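Local coordinates for acyl-coenzyme A oxidase acox-1.2 (Caenorhabditis elegans, PDB 5K3J), which catalyses the FAD-dependent first, desaturating step of peroxisomal beta-oxidation on the CoA thioester of an ascaroside pheromone precursor with a five-carbon omega side chain, at residues P239-N244 against I424-C429. Sequence-based numbering, arbitrary orientation.
Sequences PKMNFN and IAIGGC
Asn242 and Ile424 bring the two backbones nearest, their CA atoms 5.7 Å apart, where the irregular loop joining strands 232-236 and 248-253 of the beta-domain meets the last part of helix 418-426 and the short 3-10 segment 427-429. This is the seam between the beta-domain and the C-alpha1 helical domain of the acyl-CoA oxidase fold, and no hydrogen bond crosses it; the contact is van der Waals packing, mostly of side chains, with the backbone N of Phe243 and of Ile424 also touched. Ile424 does most of the work. Its CG1 branch, set beside the backbone N and anti to the carbonyl carbon (chi1 -74°), carries CD1 against the loop, where it lies against the amide of Asn242 and at the edge of the Phe243 ring, near the ring plane, 3.7 Å from Phe243 CD1. Asn242 CB and CG also lie against the backbone N of Ile424. Further along, the extended chain of Met241 crosses Ile426 at about a right angle, its SD and CE both meeting CG2. Phe303 of helix 287-315 also packs on Ile424, while Arg404 of the second subunit packs on Met241 and Ile426. Phe243 also touches the bound ascaroside-CoA, and its side chain comes within about 5 Å of the bound FAD, which places one edge of this seam at the substrate pocket. The loop braces itself: Asn244 OD1 accepts from Lys240 N and its ND2 donates to Lys240 O, a two-point grip that closes the turn. With an alanine at Asn242, Phe243 N would probably lose its side-chain acceptor and a gap would open beside Ile424 CD1. Asn242 OD1 accepts from Phe243 N at 2.7 Å, in the carbonyl plane, with an N-H...O angle of 161°.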
ATOM      1  N   PRO A 239       5.193 -17.924   0.962  1.00 15.11           N
ATOM      2  CA  PRO A 239       4.547 -16.854   0.195  1.00 14.53           C
ATOM      3  C   PRO A 239       4.937 -15.473   0.716  1.00 15.86           C
ATOM      4  O   PRO A 239       5.390 -15.343   1.855  1.00 17.66           O
ATOM      5  CB  PRO A 239       3.053 -17.120   0.409  1.00 13.97           C
ATOM      6  CG  PRO A 239       2.977 -18.585   0.740  1.00 13.63           C
ATOM      7  CD  PRO A 239       4.204 -18.837   1.560  1.00 13.73           C
ATOM      8  N   LYS A 240       4.767 -14.452  -0.117  1.00 17.78           N
ATOM      9  CA  LYS A 240       5.153 -13.096   0.245  1.00 17.73           C
ATOM     10  C   LYS A 240       4.077 -12.094  -0.160  1.00 18.29           C
ATOM     11  O   LYS A 240       3.131 -12.450  -0.867  1.00 17.71           O
ATOM     12  CB  LYS A 240       6.488 -12.736  -0.411  1.00 17.86           C
ATOM     13  CG  LYS A 240       7.663 -13.585   0.071  1.00 18.30           C
ATOM     14  CD  LYS A 240       8.746 -13.734  -0.992  1.00 19.61           C
ATOM     15  CE  LYS A 240       8.198 -14.410  -2.237  1.00 20.44           C
ATOM     16  NZ  LYS A 240       9.265 -15.016  -3.074  1.00 20.48           N
ATOM     17  N   MET A 241       4.222 -10.851   0.293  1.00 18.89           N
ATOM     18  CA  MET A 241       3.319  -9.770  -0.099  1.00 20.08           C
ATOM     19  C   MET A 241       3.223  -9.700  -1.617  1.00 20.13           C
ATOM     20  O   MET A 241       2.145  -9.517  -2.184  1.00 20.18           O
ATOM     21  CB  MET A 241       3.791  -8.428   0.470  1.00 21.61           C
ATOM     22  CG  MET A 241       2.973  -7.245  -0.022  1.00 21.26           C
ATOM     23  SD  MET A 241       3.435  -5.671   0.727  1.00 20.22           S
ATOM     24  CE  MET A 241       2.022  -4.660   0.290  1.00 20.88           C
ATOM     25  N   ASN A 242       4.369  -9.864  -2.266  1.00 26.84           N
ATOM     26  CA  ASN A 242       4.427 -10.029  -3.708  1.00 28.28           C
ATOM     27  C   ASN A 242       5.745 -10.678  -4.099  1.00 30.20           C
ATOM     28  O   ASN A 242       6.424 -11.256  -3.251  1.00 30.43           O
ATOM     29  CB  ASN A 242       4.258  -8.690  -4.420  1.00 27.29           C
ATOM     30  CG  ASN A 242       3.515  -8.828  -5.729  1.00 27.79           C
ATOM     31  OD1 ASN A 242       4.038  -9.374  -6.703  1.00 28.38           O
ATOM     32  ND2 ASN A 242       2.283  -8.340  -5.760  1.00 28.91           N
ATOM     33  N   PHE A 243       6.100 -10.568  -5.379  1.00 21.00           N
ATOM     34  CA  PHE A 243       7.344 -11.127  -5.897  1.00 19.57           C
ATOM     35  C   PHE A 243       7.338 -12.647  -5.751  1.00 20.16           C
ATOM     36  O   PHE A 243       8.378 -13.259  -5.514  1.00 24.01           O
ATOM     37  CB  PHE A 243       8.549 -10.510  -5.174  1.00 19.35           C
ATOM     38  CG  PHE A 243       9.828 -10.554  -5.962  1.00 19.98           C
ATOM     39  CD1 PHE A 243       9.888 -10.014  -7.234  1.00 19.60           C
ATOM     40  CD2 PHE A 243      10.980 -11.102  -5.419  1.00 20.54           C
ATOM     41  CE1 PHE A 243      11.058 -10.043  -7.964  1.00 18.12           C
ATOM     42  CE2 PHE A 243      12.159 -11.129  -6.142  1.00 21.99           C
ATOM     43  CZ  PHE A 243      12.198 -10.598  -7.416  1.00 19.95           C
ATOM     44  N   ASN A 244       6.163 -13.254  -5.911  1.00 18.41           N
ATOM     45  CA  ASN A 244       5.980 -14.673  -5.604  1.00 18.11           C
ATOM     46  C   ASN A 244       6.271 -15.647  -6.750  1.00 19.65           C
ATOM     47  O   ASN A 244       6.099 -16.856  -6.596  1.00 20.61           O
ATOM     48  CB  ASN A 244       4.552 -14.911  -5.099  1.00 15.46           C
ATOM     49  CG  ASN A 244       4.309 -14.303  -3.733  1.00 15.23           C
ATOM     50  OD1 ASN A 244       4.849 -14.771  -2.730  1.00 15.51           O
ATOM     51  ND2 ASN A 244       3.484 -13.263  -3.684  1.00 14.62           N
ATOM     52  N   ILE A 424       5.124  -5.149  -5.738  1.00 27.62           N
ATOM     53  CA  ILE A 424       6.502  -5.338  -6.182  1.00 29.65           C
ATOM     54  C   ILE A 424       7.419  -4.191  -5.742  1.00 31.22           C
ATOM     55  O   ILE A 424       8.405  -4.408  -5.032  1.00 32.41           O
ATOM     56  CB  ILE A 424       6.574  -5.484  -7.720  1.00 30.68           C
ATOM     57  CG1 ILE A 424       6.052  -6.855  -8.154  1.00 33.41           C
ATOM     58  CG2 ILE A 424       7.993  -5.293  -8.214  1.00 30.78           C
ATOM     59  CD1 ILE A 424       6.834  -8.013  -7.572  1.00 35.15           C
ATOM     60  N   ALA A 425       7.080  -2.973  -6.151  1.00 36.22           N
ATOM     61  CA  ALA A 425       7.947  -1.820  -5.938  1.00 34.95           C
ATOM     62  C   ALA A 425       8.071  -1.420  -4.470  1.00 33.21           C
ATOM     63  O   ALA A 425       9.146  -1.015  -4.026  1.00 32.32           O
ATOM     64  CB  ALA A 425       7.445  -0.644  -6.752  1.00 36.59           C
ATOM     65  N   ILE A 426       6.975  -1.537  -3.724  1.00 32.10           N
ATOM     66  CA  ILE A 426       6.938  -1.095  -2.329  1.00 32.46           C
ATOM     67  C   ILE A 426       7.963  -1.846  -1.485  1.00 29.51           C
ATOM     68  O   ILE A 426       8.378  -1.370  -0.429  1.00 31.51           O
ATOM     69  CB  ILE A 426       5.533  -1.273  -1.702  1.00 32.94           C
ATOM     70  CG1 ILE A 426       5.394  -0.435  -0.426  1.00 36.34           C
ATOM     71  CG2 ILE A 426       5.231  -2.748  -1.433  1.00 32.08           C
ATOM     72  CD1 ILE A 426       5.670   1.028  -0.626  1.00 37.35           C
ATOM     73  N   GLY A 427       8.380  -3.017  -1.959  1.00 22.02           N
ATOM     74  CA  GLY A 427       9.462  -3.752  -1.330  1.00 21.17           C
ATOM     75  C   GLY A 427      10.736  -2.929  -1.306  1.00 21.29           C
ATOM     76  O   GLY A 427      11.610  -3.133  -0.463  1.00 21.35           O
ATOM     77  N   GLY A 428      10.831  -1.982  -2.239  1.00 23.90           N
ATOM     78  CA  GLY A 428      11.958  -1.070  -2.322  1.00 22.39           C
ATOM     79  C   GLY A 428      12.133  -0.209  -1.087  1.00 20.93           C
ATOM     80  O   GLY A 428      13.200   0.368  -0.859  1.00 20.85           O
ATOM     81  N   CYS A 429      11.076  -0.121  -0.288  1.00 20.99           N
ATOM     82  CA  CYS A 429      11.128   0.581   0.981  1.00 23.76           C
ATOM     83  C   CYS A 429      11.783  -0.276   2.061  1.00 25.02           C
ATOM     84  O   CYS A 429      11.960   0.172   3.195  1.00 26.87           O
ATOM     85  CB  CYS A 429       9.722   0.981   1.423  1.00 25.03           C
ATOM     86  SG  CYS A 429       8.936   2.259   0.416  1.00 28.29           S
TER